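Endo-1,4-b-d-mannanase (Trichoderma reesei, PDB 1QNR) hydrolyses internal beta-1,4-mannosidic linkages of mannans, acting as a glycoside hydrolase of family 5. Local coordinates at residues Y20-N25 / N338-I343; V52-G57 / K105-F110; L207-G212 / I258-A263; P271-E276 / G302-Q307. All coordinates share one frame; numbering follows the deposited sequence.

Contact 1: residues Y20-N25 / N338-I343; sequences YFAGTN and NHVDAI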
loop_
_atom_site.group_PDB
_atom_site.type_symbol
_atom_site.label_atom_id
_atom_site.label_comp_id
_atom_site.label_asym_id
_atom_site.label_seq_id
_atom_site.Cartn_x
_atom_site.Cartn_y
_atom_site.Cartn_z
ATOM N N TYR A 20 -17.036 6.367 -4.223
ATOM C CA TYR A 20 -15.672 6.224 -4.791
ATOM C C TYR A 20 -14.708 7.278 -4.243
ATOM O O TYR A 20 -15.097 8.431 -4.031
ATOM C CB TYR A 20 -15.815 6.428 -6.313
ATOM C CG TYR A 20 -14.535 6.005 -7.081
ATOM C CD1 TYR A 20 -13.491 6.884 -7.329
ATOM C CD2 TYR A 20 -14.461 4.697 -7.585
ATOM C CE1 TYR A 20 -12.343 6.494 -8.057
ATOM C CE2 TYR A 20 -13.321 4.261 -8.303
ATOM C CZ TYR A 20 -12.287 5.153 -8.524
ATOM O OH TYR A 20 -11.153 4.785 -9.252
ATOM N N PHE A 21 -13.418 6.871 -4.016
ATOM C CA PHE A 21 -12.420 7.826 -3.525
ATOM C C PHE A 21 -11.204 7.845 -4.443
ATOM O O PHE A 21 -10.844 6.840 -5.091
ATOM C CB PHE A 21 -11.956 7.478 -2.087
ATOM C CG PHE A 21 -11.005 6.295 -1.968
ATOM C CD1 PHE A 21 -9.631 6.418 -2.123
ATOM C CD2 PHE A 21 -11.528 5.025 -1.691
ATOM C CE1 PHE A 21 -8.787 5.290 -2.063
ATOM C CE2 PHE A 21 -10.685 3.897 -1.602
ATOM C CZ PHE A 21 -9.312 4.032 -1.740
ATOM N N ALA A 22 -10.534 9.007 -4.462
ATOM C CA ALA A 22 -9.167 9.089 -5.032
ATOM C C ALA A 22 -8.176 9.283 -3.900
ATOM O O ALA A 22 -8.407 10.036 -2.943
ATOM C CB ALA A 22 -9.013 10.231 -6.056
ATOM N N GLY A 23 -7.005 8.612 -4.050
ATOM C CA GLY A 23 -5.901 8.783 -3.077
ATOM C C GLY A 23 -4.527 8.791 -3.798
ATOM O O GLY A 23 -4.486 8.889 -5.029
ATOM N N THR A 24 -3.455 8.703 -3.017
ATOM C CA THR A 24 -2.095 8.700 -3.618
ATOM C C THR A 24 -1.126 7.892 -2.744
ATOM O O THR A 24 -1.402 7.653 -1.566
ATOM C CB THR A 24 -1.572 10.172 -3.753
ATOM O OG1 THR A 24 -0.313 10.172 -4.492
ATOM C CG2 THR A 24 -1.267 10.823 -2.365
ATOM N N ASN A 25 -0.006 7.485 -3.361
ATOM C CA ASN A 25 1.077 6.830 -2.630
ATOM C C ASN A 25 2.128 7.844 -2.215
ATOM O O ASN A 25 2.530 8.719 -3.035
ATOM C CB ASN A 25 1.818 5.770 -3.535
ATOM C CG ASN A 25 0.945 4.537 -3.668
ATOM O OD1 ASN A 25 0.978 3.569 -2.871
ATOM N ND2 ASN A 25 0.077 4.482 -4.711
ATOM N N ASN A 338 -8.272 17.302 -12.231
ATOM C CA ASN A 338 -9.362 16.952 -13.187
ATOM C C ASN A 338 -10.012 15.660 -12.762
ATOM O O ASN A 338 -11.244 15.473 -12.964
ATOM C CB ASN A 338 -8.900 16.835 -14.643
ATOM C CG ASN A 338 -8.454 18.155 -15.317
ATOM O OD1 ASN A 338 -7.797 18.105 -16.416
ATOM N ND2 ASN A 338 -8.654 19.234 -14.618
ATOM N N HIS A 339 -9.275 14.689 -12.170
ATOM C CA HIS A 339 -9.886 13.419 -11.758
ATOM C C HIS A 339 -10.736 13.577 -10.536
ATOM O O HIS A 339 -11.928 13.113 -10.531
ATOM C CB HIS A 339 -8.725 12.425 -11.462
ATOM C CG HIS A 339 -9.215 11.049 -11.125
ATOM N ND1 HIS A 339 -10.241 10.378 -11.825
ATOM C CD2 HIS A 339 -8.783 10.163 -10.177
ATOM C CE1 HIS A 339 -10.391 9.167 -11.306
ATOM N NE2 HIS A 339 -9.505 8.973 -10.301
ATOM N N VAL A 340 -10.302 14.334 -9.515
ATOM C CA VAL A 340 -11.171 14.658 -8.368
ATOM C C VAL A 340 -12.437 15.403 -8.847
ATOM O O VAL A 340 -13.542 15.086 -8.343
ATOM C CB VAL A 340 -10.393 15.499 -7.309
ATOM C CG1 VAL A 340 -11.323 16.052 -6.199
ATOM C CG2 VAL A 340 -9.292 14.582 -6.699
ATOM N N ASP A 341 -12.315 16.286 -9.847
ATOM C CA ASP A 341 -13.543 17.002 -10.306
ATOM C C ASP A 341 -14.497 16.041 -10.971
ATOM O O ASP A 341 -15.733 16.219 -10.817
ATOM C CB ASP A 341 -13.111 18.167 -11.209
ATOM C CG ASP A 341 -12.527 19.383 -10.513
ATOM O OD1 ASP A 341 -12.576 19.537 -9.274
ATOM O OD2 ASP A 341 -11.950 20.167 -11.323
ATOM N N ALA A 342 -14.014 14.996 -11.661
ATOM C CA ALA A 342 -14.926 14.053 -12.341
ATOM C C ALA A 342 -15.591 13.132 -11.339
ATOM O O ALA A 342 -16.722 12.636 -11.582
ATOM C CB ALA A 342 -14.127 13.211 -13.337
ATOM N N ILE A 343 -14.917 12.808 -10.202
ATOM C CA ILE A 343 -15.541 11.977 -9.175
ATOM C C ILE A 343 -16.677 12.727 -8.490
ATOM O O ILE A 343 -17.727 12.142 -8.214
ATOM C CB ILE A 343 -14.433 11.584 -8.130
ATOM C CG1 ILE A 343 -13.444 10.627 -8.799
ATOM C CG2 ILE A 343 -15.032 10.982 -6.857
ATOM C CD1 ILE A 343 -12.148 10.425 -7.976
#

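Contact 2: residues V52-G57 / K105-F110; sequences VVRVWG and KLIIPF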
loop_
_atom_site.group_PDB
_atom_site.type_symbol
_atom_site.label_atom_id
_atom_site.label_comp_id
_atom_site.label_asym_id
_atom_site.label_seq_id
_atom_site.Cartn_x
_atom_site.Cartn_y
_atom_site.Cartn_z
ATOM N N VAL A 52 -7.131 9.500 0.860
ATOM C CA VAL A 52 -6.365 8.336 1.382
ATOM C C VAL A 52 -4.912 8.419 0.900
ATOM O O VAL A 52 -4.672 8.766 -0.284
ATOM C CB VAL A 52 -7.000 7.007 0.884
ATOM C CG1 VAL A 52 -6.293 5.819 1.615
ATOM C CG2 VAL A 52 -8.505 6.910 1.180
ATOM N N VAL A 53 -3.977 8.143 1.810
ATOM C CA VAL A 53 -2.537 8.169 1.505
ATOM C C VAL A 53 -1.957 6.802 1.918
ATOM O O VAL A 53 -2.222 6.311 3.030
ATOM C CB VAL A 53 -1.763 9.293 2.277
ATOM C CG1 VAL A 53 -0.314 9.401 1.760
ATOM C CG2 VAL A 53 -2.461 10.615 2.096
ATOM N N ARG A 54 -1.114 6.224 1.038
ATOM C CA ARG A 54 -0.414 4.938 1.362
ATOM C C ARG A 54 1.013 5.277 1.771
ATOM O O ARG A 54 1.752 5.946 0.998
ATOM C CB ARG A 54 -0.566 3.993 0.170
ATOM C CG ARG A 54 0.072 2.594 0.470
ATOM C CD ARG A 54 -0.557 1.581 -0.523
ATOM N NE ARG A 54 0.127 0.256 -0.494
ATOM C CZ ARG A 54 1.151 -0.083 -1.317
ATOM N NH1 ARG A 54 1.676 0.817 -2.167
ATOM N NH2 ARG A 54 1.570 -1.355 -1.281
ATOM N N VAL A 55 1.437 4.867 2.985
ATOM C CA VAL A 55 2.811 5.235 3.545
ATOM C C VAL A 55 3.487 3.944 3.976
ATOM O O VAL A 55 2.787 2.980 4.389
ATOM C CB VAL A 55 2.658 6.252 4.713
ATOM C CG1 VAL A 55 1.912 7.518 4.233
ATOM C CG2 VAL A 55 1.965 5.669 5.956
ATOM N N TRP A 56 4.842 3.905 3.983
ATOM C CA TRP A 56 5.485 2.630 4.488
ATOM C C TRP A 56 5.358 2.515 6.005
ATOM O O TRP A 56 5.646 3.436 6.783
ATOM C CB TRP A 56 6.967 2.574 4.083
ATOM C CG TRP A 56 7.227 2.210 2.625
ATOM C CD1 TRP A 56 8.504 2.171 2.114
ATOM C CD2 TRP A 56 6.335 1.788 1.560
ATOM N NE1 TRP A 56 8.458 1.702 0.817
ATOM C CE2 TRP A 56 7.153 1.490 0.442
ATOM C CE3 TRP A 56 4.919 1.659 1.450
ATOM C CZ2 TRP A 56 6.646 1.006 -0.787
ATOM C CZ3 TRP A 56 4.437 1.194 0.187
ATOM C CH2 TRP A 56 5.271 0.874 -0.948
ATOM N N GLY A 57 5.019 1.295 6.479
ATOM C CA GLY A 57 5.007 1.022 7.934
ATOM C C GLY A 57 6.204 0.220 8.395
ATOM O O GLY A 57 6.170 -0.310 9.550
ATOM N N LYS A 105 -7.002 9.442 5.588
ATOM C CA LYS A 105 -6.914 8.054 6.097
ATOM C C LYS A 105 -5.633 7.396 5.514
ATOM O O LYS A 105 -5.237 7.783 4.395
ATOM C CB LYS A 105 -8.121 7.211 5.610
ATOM C CG LYS A 105 -9.486 7.904 5.991
ATOM C CD LYS A 105 -9.666 8.089 7.489
ATOM C CE LYS A 105 -11.090 8.628 7.751
ATOM N NZ LYS A 105 -11.196 9.060 9.208
ATOM N N LEU A 106 -5.053 6.446 6.231
ATOM C CA LEU A 106 -3.789 5.843 5.783
ATOM C C LEU A 106 -3.829 4.312 5.548
ATOM O O LEU A 106 -4.423 3.555 6.342
ATOM C CB LEU A 106 -2.754 6.041 6.913
ATOM C CG LEU A 106 -2.493 7.518 7.345
ATOM C CD1 LEU A 106 -1.600 7.533 8.585
ATOM C CD2 LEU A 106 -1.853 8.248 6.142
ATOM N N ILE A 107 -3.203 3.875 4.427
ATOM C CA ILE A 107 -2.986 2.414 4.218
ATOM C C ILE A 107 -1.540 2.160 4.644
ATOM O O ILE A 107 -0.632 2.845 4.122
ATOM C CB ILE A 107 -3.274 1.989 2.779
ATOM C CG1 ILE A 107 -4.775 2.176 2.494
ATOM C CG2 ILE A 107 -2.821 0.501 2.551
ATOM C CD1 ILE A 107 -5.221 1.866 1.034
ATOM N N ILE A 108 -1.292 1.168 5.534
ATOM C CA ILE A 108 0.057 0.950 6.074
ATOM C C ILE A 108 0.500 -0.516 5.993
ATOM O O ILE A 108 0.003 -1.392 6.742
ATOM C CB ILE A 108 0.106 1.408 7.580
ATOM C CG1 ILE A 108 -0.334 2.875 7.736
ATOM C CG2 ILE A 108 1.544 1.212 8.130
ATOM C CD1 ILE A 108 -0.284 3.424 9.170
ATOM N N PRO A 109 1.417 -0.834 5.054
ATOM C CA PRO A 109 1.983 -2.196 4.956
ATOM C C PRO A 109 3.116 -2.411 5.956
ATOM O O PRO A 109 3.896 -1.501 6.278
ATOM C CB PRO A 109 2.519 -2.284 3.469
ATOM C CG PRO A 109 2.866 -0.822 3.192
ATOM C CD PRO A 109 1.791 0.009 3.888
ATOM N N PHE A 110 3.277 -3.693 6.423
ATOM C CA PHE A 110 4.223 -4.053 7.477
ATOM C C PHE A 110 5.600 -4.539 7.040
ATOM O O PHE A 110 6.497 -4.517 7.904
ATOM C CB PHE A 110 3.614 -5.148 8.414
ATOM C CG PHE A 110 2.275 -4.807 9.029
ATOM C CD1 PHE A 110 2.159 -3.711 9.901
ATOM C CD2 PHE A 110 1.159 -5.600 8.761
ATOM C CE1 PHE A 110 0.938 -3.426 10.497
ATOM C CE2 PHE A 110 -0.076 -5.280 9.361
ATOM C CZ PHE A 110 -0.193 -4.207 10.240
#

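Contact 3: residues L207-G212 / I258-A263; sequences LGLSTG and IQTHAA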
loop_
_atom_site.group_PDB
_atom_site.type_symbol
_atom_site.label_atom_id
_atom_site.label_comp_id
_atom_site.label_asym_id
_atom_site.label_seq_id
_atom_site.Cartn_x
_atom_site.Cartn_y
_atom_site.Cartn_z
ATOM N N LEU A 207 -1.314 -10.321 -9.476
ATOM C CA LEU A 207 -0.863 -11.289 -10.491
ATOM C C LEU A 207 -1.629 -12.613 -10.291
ATOM O O LEU A 207 -1.961 -13.049 -9.188
ATOM C CB LEU A 207 0.657 -11.535 -10.391
ATOM C CG LEU A 207 1.495 -10.205 -10.325
ATOM C CD1 LEU A 207 3.005 -10.581 -10.212
ATOM C CD2 LEU A 207 1.275 -9.299 -11.535
ATOM N N GLY A 208 -1.855 -13.315 -11.421
ATOM C CA GLY A 208 -2.457 -14.657 -11.425
ATOM C C GLY A 208 -3.952 -14.596 -11.540
ATOM O O GLY A 208 -4.680 -14.589 -10.500
ATOM N N LEU A 209 -4.533 -14.521 -12.741
ATOM C CA LEU A 209 -6.010 -14.390 -12.936
ATOM C C LEU A 209 -6.321 -14.934 -14.325
ATOM O O LEU A 209 -5.785 -14.450 -15.335
ATOM C CB LEU A 209 -6.392 -12.899 -12.690
ATOM C CG LEU A 209 -7.869 -12.554 -12.824
ATOM C CD1 LEU A 209 -8.788 -13.340 -11.930
ATOM C CD2 LEU A 209 -8.105 -11.049 -12.731
ATOM N N SER A 210 -7.268 -15.900 -14.382
ATOM C CA SER A 210 -7.424 -16.663 -15.659
ATOM C C SER A 210 -8.412 -16.056 -16.616
ATOM O O SER A 210 -8.599 -16.629 -17.734
ATOM C CB SER A 210 -7.840 -18.110 -15.291
ATOM O OG SER A 210 -6.742 -18.806 -14.598
ATOM N N THR A 211 -9.014 -14.906 -16.374
ATOM C CA THR A 211 -10.002 -14.276 -17.253
ATOM C C THR A 211 -9.412 -13.190 -18.160
ATOM O O THR A 211 -10.143 -12.494 -18.890
ATOM C CB THR A 211 -11.062 -13.588 -16.375
ATOM O OG1 THR A 211 -10.379 -12.743 -15.392
ATOM C CG2 THR A 211 -11.922 -14.573 -15.598
ATOM N N GLY A 212 -8.071 -13.114 -18.221
ATOM C CA GLY A 212 -7.358 -12.151 -19.027
ATOM C C GLY A 212 -6.952 -12.705 -20.412
ATOM O O GLY A 212 -7.573 -13.653 -20.930
ATOM N N ILE A 258 -7.710 -3.578 -15.321
ATOM C CA ILE A 258 -8.647 -3.047 -14.306
ATOM C C ILE A 258 -9.969 -3.804 -14.360
ATOM O O ILE A 258 -10.534 -4.161 -13.311
ATOM C CB ILE A 258 -8.870 -1.524 -14.617
ATOM C CG1 ILE A 258 -7.552 -0.738 -14.405
ATOM C CG2 ILE A 258 -9.993 -0.983 -13.729
ATOM C CD1 ILE A 258 -7.608 0.641 -15.123
ATOM N N GLN A 259 -10.553 -3.981 -15.586
ATOM C CA GLN A 259 -11.872 -4.620 -15.687
ATOM C C GLN A 259 -11.863 -6.065 -15.126
ATOM O O GLN A 259 -12.826 -6.442 -14.438
ATOM C CB GLN A 259 -12.314 -4.648 -17.177
ATOM C CG GLN A 259 -12.562 -3.233 -17.712
ATOM C CD GLN A 259 -12.758 -3.190 -19.228
ATOM O OE1 GLN A 259 -12.182 -3.957 -19.973
ATOM N NE2 GLN A 259 -13.610 -2.231 -19.604
ATOM N N THR A 260 -10.842 -6.878 -15.446
ATOM C CA THR A 260 -10.843 -8.256 -14.941
ATOM C C THR A 260 -10.702 -8.323 -13.421
ATOM O O THR A 260 -11.332 -9.174 -12.767
ATOM C CB THR A 260 -9.752 -9.129 -15.572
ATOM O OG1 THR A 260 -8.462 -8.508 -15.450
ATOM C CG2 THR A 260 -9.998 -9.361 -17.089
ATOM N N HIS A 261 -9.885 -7.442 -12.832
ATOM C CA HIS A 261 -9.732 -7.460 -11.366
ATOM C C HIS A 261 -11.018 -6.948 -10.677
ATOM O O HIS A 261 -11.427 -7.567 -9.685
ATOM C CB HIS A 261 -8.484 -6.636 -10.969
ATOM C CG HIS A 261 -7.239 -7.414 -11.225
ATOM N ND1 HIS A 261 -6.659 -7.455 -12.503
ATOM C CD2 HIS A 261 -6.473 -8.230 -10.442
ATOM C CE1 HIS A 261 -5.591 -8.284 -12.439
ATOM N NE2 HIS A 261 -5.433 -8.754 -11.224
ATOM N N ALA A 262 -11.636 -5.878 -11.205
ATOM C CA ALA A 262 -12.891 -5.403 -10.657
ATOM C C ALA A 262 -13.937 -6.504 -10.600
ATOM O O ALA A 262 -14.665 -6.661 -9.605
ATOM C CB ALA A 262 -13.495 -4.229 -11.386
ATOM N N ALA A 263 -14.014 -7.237 -11.727
ATOM C CA ALA A 263 -15.041 -8.323 -11.773
ATOM C C ALA A 263 -14.752 -9.420 -10.811
ATOM O O ALA A 263 -15.680 -10.016 -10.241
ATOM C CB ALA A 263 -15.143 -8.898 -13.201
HETATM O O HOH W 1 -12.405 -11.507 -13.856
#

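Contact 4: residues P271-E276 / G302-Q307; sequences PCVFEE and GDMFWQ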
loop_
_atom_site.group_PDB
_atom_site.type_symbol
_atom_site.label_atom_id
_atom_site.label_comp_id
_atom_site.label_asym_id
_atom_site.label_seq_id
_atom_site.Cartn_x
_atom_site.Cartn_y
_atom_site.Cartn_z
ATOM N N PRO A 271 -15.143 -4.818 -2.439
ATOM C CA PRO A 271 -14.528 -3.793 -3.316
ATOM C C PRO A 271 -13.092 -4.167 -3.664
ATOM O O PRO A 271 -12.419 -4.935 -2.958
ATOM C CB PRO A 271 -14.494 -2.518 -2.427
ATOM C CG PRO A 271 -15.083 -2.918 -1.106
ATOM C CD PRO A 271 -15.190 -4.408 -1.007
ATOM N N CYS A 272 -12.651 -3.589 -4.806
ATOM C CA CYS A 272 -11.240 -3.597 -5.160
ATOM C C CYS A 272 -10.691 -2.168 -5.069
ATOM O O CYS A 272 -11.387 -1.150 -5.273
ATOM C CB CYS A 272 -11.089 -3.889 -6.666
ATOM S SG CYS A 272 -10.495 -5.529 -7.170
ATOM N N VAL A 273 -9.379 -2.045 -4.701
ATOM C CA VAL A 273 -8.634 -0.770 -4.727
ATOM C C VAL A 273 -7.505 -0.898 -5.767
ATOM O O VAL A 273 -6.665 -1.827 -5.693
ATOM C CB VAL A 273 -8.037 -0.380 -3.349
ATOM C CG1 VAL A 273 -7.169 0.901 -3.415
ATOM C CG2 VAL A 273 -9.168 -0.151 -2.333
ATOM N N PHE A 274 -7.528 0.027 -6.729
ATOM C CA PHE A 274 -6.494 0.141 -7.781
ATOM C C PHE A 274 -5.334 0.919 -7.102
ATOM O O PHE A 274 -5.343 2.172 -7.109
ATOM C CB PHE A 274 -7.112 0.849 -8.975
ATOM C CG PHE A 274 -6.316 1.145 -10.206
ATOM C CD1 PHE A 274 -5.151 0.413 -10.475
ATOM C CD2 PHE A 274 -6.728 2.117 -11.122
ATOM C CE1 PHE A 274 -4.467 0.678 -11.680
ATOM C CE2 PHE A 274 -6.038 2.409 -12.301
ATOM C CZ PHE A 274 -4.906 1.648 -12.577
ATOM N N GLU A 275 -4.450 0.202 -6.412
ATOM C CA GLU A 275 -3.610 0.777 -5.339
ATOM C C GLU A 275 -2.293 1.398 -5.776
ATOM O O GLU A 275 -1.753 2.218 -5.013
ATOM C CB GLU A 275 -3.353 -0.365 -4.318
ATOM C CG GLU A 275 -2.532 0.042 -3.080
ATOM C CD GLU A 275 -2.311 -1.129 -2.123
ATOM O OE1 GLU A 275 -1.676 -2.134 -2.504
ATOM O OE2 GLU A 275 -2.733 -0.938 -0.916
ATOM N N GLU A 276 -1.771 1.027 -6.958
ATOM C CA GLU A 276 -0.606 1.693 -7.536
ATOM C C GLU A 276 -0.714 1.681 -9.050
ATOM O O GLU A 276 -1.152 0.627 -9.583
ATOM C CB GLU A 276 0.744 1.020 -7.212
ATOM C CG GLU A 276 1.182 0.935 -5.738
ATOM C CD GLU A 276 2.535 0.331 -5.589
ATOM O OE1 GLU A 276 3.285 0.169 -6.614
ATOM O OE2 GLU A 276 2.969 -0.069 -4.473
ATOM N N GLY A 302 -11.966 2.551 -5.321
ATOM C CA GLY A 302 -11.144 3.828 -5.401
ATOM C C GLY A 302 -9.827 3.474 -6.126
ATOM O O GLY A 302 -9.572 2.335 -6.480
ATOM N N ASP A 303 -9.004 4.546 -6.324
ATOM C CA ASP A 303 -7.693 4.390 -6.998
ATOM C C ASP A 303 -6.650 5.359 -6.431
ATOM O O ASP A 303 -7.009 6.403 -5.855
ATOM C CB ASP A 303 -7.776 4.608 -8.538
ATOM C CG ASP A 303 -8.002 6.105 -8.873
ATOM O OD1 ASP A 303 -7.022 6.867 -8.995
ATOM O OD2 ASP A 303 -9.187 6.474 -9.060
ATOM N N MET A 304 -5.361 4.915 -6.473
ATOM C CA MET A 304 -4.232 5.696 -5.874
ATOM C C MET A 304 -3.065 5.636 -6.816
ATOM O O MET A 304 -2.385 4.590 -6.985
ATOM C CB MET A 304 -3.832 5.060 -4.503
ATOM C CG MET A 304 -5.079 4.943 -3.596
ATOM S SD MET A 304 -4.878 4.043 -2.040
ATOM C CE MET A 304 -3.850 5.200 -1.203
ATOM N N PHE A 305 -2.713 6.763 -7.457
ATOM C CA PHE A 305 -1.564 6.776 -8.363
ATOM C C PHE A 305 -0.242 6.640 -7.599
ATOM O O PHE A 305 -0.122 7.041 -6.418
ATOM C CB PHE A 305 -1.547 8.043 -9.253
ATOM C CG PHE A 305 -1.414 9.381 -8.524
ATOM C CD1 PHE A 305 -2.510 10.023 -7.971
ATOM C CD2 PHE A 305 -0.145 9.932 -8.319
ATOM C CE1 PHE A 305 -2.370 11.280 -7.376
ATOM C CE2 PHE A 305 -0.022 11.197 -7.671
ATOM C CZ PHE A 305 -1.125 11.834 -7.163
ATOM N N TRP A 306 0.775 6.067 -8.300
ATOM C CA TRP A 306 2.161 6.093 -7.810
ATOM C C TRP A 306 2.899 7.166 -8.583
ATOM O O TRP A 306 3.028 7.009 -9.854
ATOM C CB TRP A 306 2.835 4.685 -8.001
ATOM C CG TRP A 306 4.253 4.716 -7.457
ATOM C CD1 TRP A 306 5.382 5.162 -8.098
ATOM C CD2 TRP A 306 4.697 4.261 -6.157
ATOM N NE1 TRP A 306 6.482 5.047 -7.272
ATOM C CE2 TRP A 306 6.093 4.469 -6.059
ATOM C CE3 TRP A 306 4.022 3.672 -5.066
ATOM C CZ2 TRP A 306 6.834 4.176 -4.936
ATOM C CZ3 TRP A 306 4.789 3.291 -3.937
ATOM C CH2 TRP A 306 6.177 3.550 -3.850
ATOM N N GLN A 307 3.316 8.333 -8.036
ATOM C CA GLN A 307 3.271 8.628 -6.599
ATOM C C GLN A 307 3.305 10.156 -6.421
ATOM O O GLN A 307 3.641 10.920 -7.353
ATOM C CB GLN A 307 4.508 8.057 -5.872
ATOM C CG GLN A 307 5.885 8.632 -6.365
ATOM C CD GLN A 307 7.058 8.224 -5.460
ATOM O OE1 GLN A 307 6.988 8.049 -4.252
ATOM N NE2 GLN A 307 8.278 8.100 -6.084
#

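Contact 1: residues Y20-N25 / N338-I343
Apolar packing of a strand against a helix joins Tyr20, just before strand 21-25, and Ala22 within it to His339, Val340 and Ile343 of the C-terminal helix 330-343. The two elements run nearly antiparallel, at 159°, and their axes come within 9.1 Å, a spacing bridged by side chains rather than by backbone. Most of the bridging falls to one methyl group. Ile343 CD1 lies 3.7 Å from Ala22 CB and also touches the tyrosine ring, 3.8 Å from Tyr20 CD1. It approaches that ring at its edge, close to the ring plane, and the two side chains cross at about a right angle. The same methyl sits above one face of the His339 imidazole, toward the rim, so it is wedged among three neighbours. The other branch of the isoleucine turns to the backbone, with Ile343 CG2 3.8 Å from Tyr20 O. In a TIM barrel the strands form the inner wall and the helices the outer layer; here the first barrel strand meets the last helix, bringing the two ends of the fold together across more than 300 residues. His339 has CG anti to its N (chi1 -176°), which carries the imidazole toward the strand, where CD2 is 4.1 Å from Ala22 CB. Its NE2 bonds to Asp303 OD2, an oxygen shared with Tyr20 OH, and the tyrosine hydroxyl is also bonded to Ser294 OG. Val340 adds a looser touch, CG2 lying 4.4 Å from Ala22 CB, and Leu50 packs on both of these residues.

Contact 2: residues V52-G57 / K105-F110
The guanidinium of Arg54 has Ile107 CG2 at its edge and Trp56 CZ3 over one face, 3.6 Å above the plane, while the Arg54 CZ atom lies in the plane of the indole at its edge. Pro109 CG reaches the same indole obliquely, 3.7 Å from Trp56 CE3. Arg54 is extended from CG to NE, and its CD passes 4.0 Å from Ile107 CG2 on the way to an acidic cluster, where Glu165, Glu275 and Glu276 form salt bridges with it. Ile107 serves two neighbours: its CG1 lies 4.0 Å from Val52 CG1, and its CG2 flanks the arginine chain. Replacing Ile107 by an alanine would probably open a gap beside Val52 and let the stem of Arg54 shift relative to its carboxylate partners. Toward the other face, Leu106 CD2 packs 4.0 Å from Val53 CB. Past the regular bridges, Val55 CG2 runs alongside Ile108 CG1. Between the faces the backbones pair in parallel register: Val53 N donates to Lys105 O (2.9 Å), Ile107 N to Val53 O, and Val55 N to Ile107 O. A weak, bent bond from Gly57 N to Pro109 O follows past the regular pairing, where Ile108 CG2 presses on Gly57 CA at 3.5 Å. Two neighbouring parallel strands joined through helix 90-102, the first sending Arg54 to the carboxylates inside the barrel, fit the (beta/alpha)8 barrel of family 5 hydrolases.

Contact 3: residues L207-G212 / I258-A263
Leu209 lays its CD2 methyl squarely over the imidazole of His261, 3.7 Å from the ring centroid and only 7° off the normal, a textbook CH-pi contact. The leucine gets there with CG swung beside the carbonyl carbon (chi1 -179°), which points it toward helix 253-267. The same methyl touches the preceding residue as well, 3.7 Å from Thr260 OG1, as the two side chains pass head-to-tail. Thr260 meets a second loop residue, Thr211: its CG2 lies 3.6 Å from Thr211 O, and its CB packs against the Thr211 hydroxyl. Polar linkage between the segments runs through one water, which donates to Thr260 O at 2.8 Å and is hydrogen-bonded to Thr211 OG1, also at 2.8 Å. A type I beta turn from Leu209 to Gly212 folds the chain here, and both Leu209 and Thr211 point toward the helix. Thr260 OG1, rotated between N and the carbonyl carbon (chi1 53°), is held by Gly256 O and by Tyr218 OH. The imidazole is fixed at both nitrogens, ND1 by Trp257 O and NE2 by Gly206 O; two carbonyl acceptors would be consistent with a ring protonated on both sides. In the barrel, the contact fastens the long loop between strand 199-201 and helix 226-230 onto helix 253-267, whose His261 also stacks with Phe240 of strand 238-242 and meets Phe226 edge-to-face.

Contact 4: residues P271-E276 / G302-Q307
A beta-alpha-beta crossover of the TIM barrel, strand 272-277 to helix 283-295 to strand 300-309, brings together two neighbouring parallel strands here, and the chain carries Glu276 and Trp306 toward the mouth of the barrel, where family 5 enzymes place their active site. The side chains of these two run alongside in the same sense, with carboxylate and indole planes 36° apart; Glu276 CD is 3.7 Å from Trp306 CE3. Besides its arginine partner, the carboxylate is held by Tyr243, whose OH bonds to OE1, and a glycerol lies close by. With an alanine in place of Glu276, Arg54 NH1 would probably lose one of its anionic mates, Tyr243 OH would be left without this acceptor and the Trp306 ring without its flat neighbour. Deeper in the sheet the strands run almost exactly parallel, 5° apart, joined by Phe274 N to Gly302 O (3.1 Å) and Met304 N to Phe274 O (2.8 Å). Phe274 is the centre of an inverse gamma turn, and just beyond it the regular ladder gives way: Glu275 O and Met304 O face each other as two acceptors, with Asn25 ND2 bonded to the former. On the outer side, Phe274 CD2 meets Asp303 CB at 3.7 Å, an oblique approach, and Asp303 OD1 is bonded to Tyr277 OH, while OD2 goes to Tyr20 OH. On the inner side, Met304 SD lies 4.1 Å from Val273 CG1.

Overall arrangement
Three of the four contacts share the parallel sheet of the barrel, and strand 300-309 ties two of them together: Tyr20 OH of contact 1 lies 2.6 Å from Asp303 OD2 of contact 4. Contacts 2 and 4 meet through charge, Arg54 NH1 being 2.8 Å from Glu276 OE2, while Asn25 of contact 1 reaches the same guanidinium. That junction lies toward the barrel mouth, the likely active site in family 5; a beta-D-mannopyranose of a glycan is about 5 Å from the side chain of Glu276 and about 8 Å from that of Trp56. Contact 3 lies farther out, its centre about 19 Å from the centre of the chain, yet it touches contact 4 where Ile258 and His261 pack on Phe274 and Cys272.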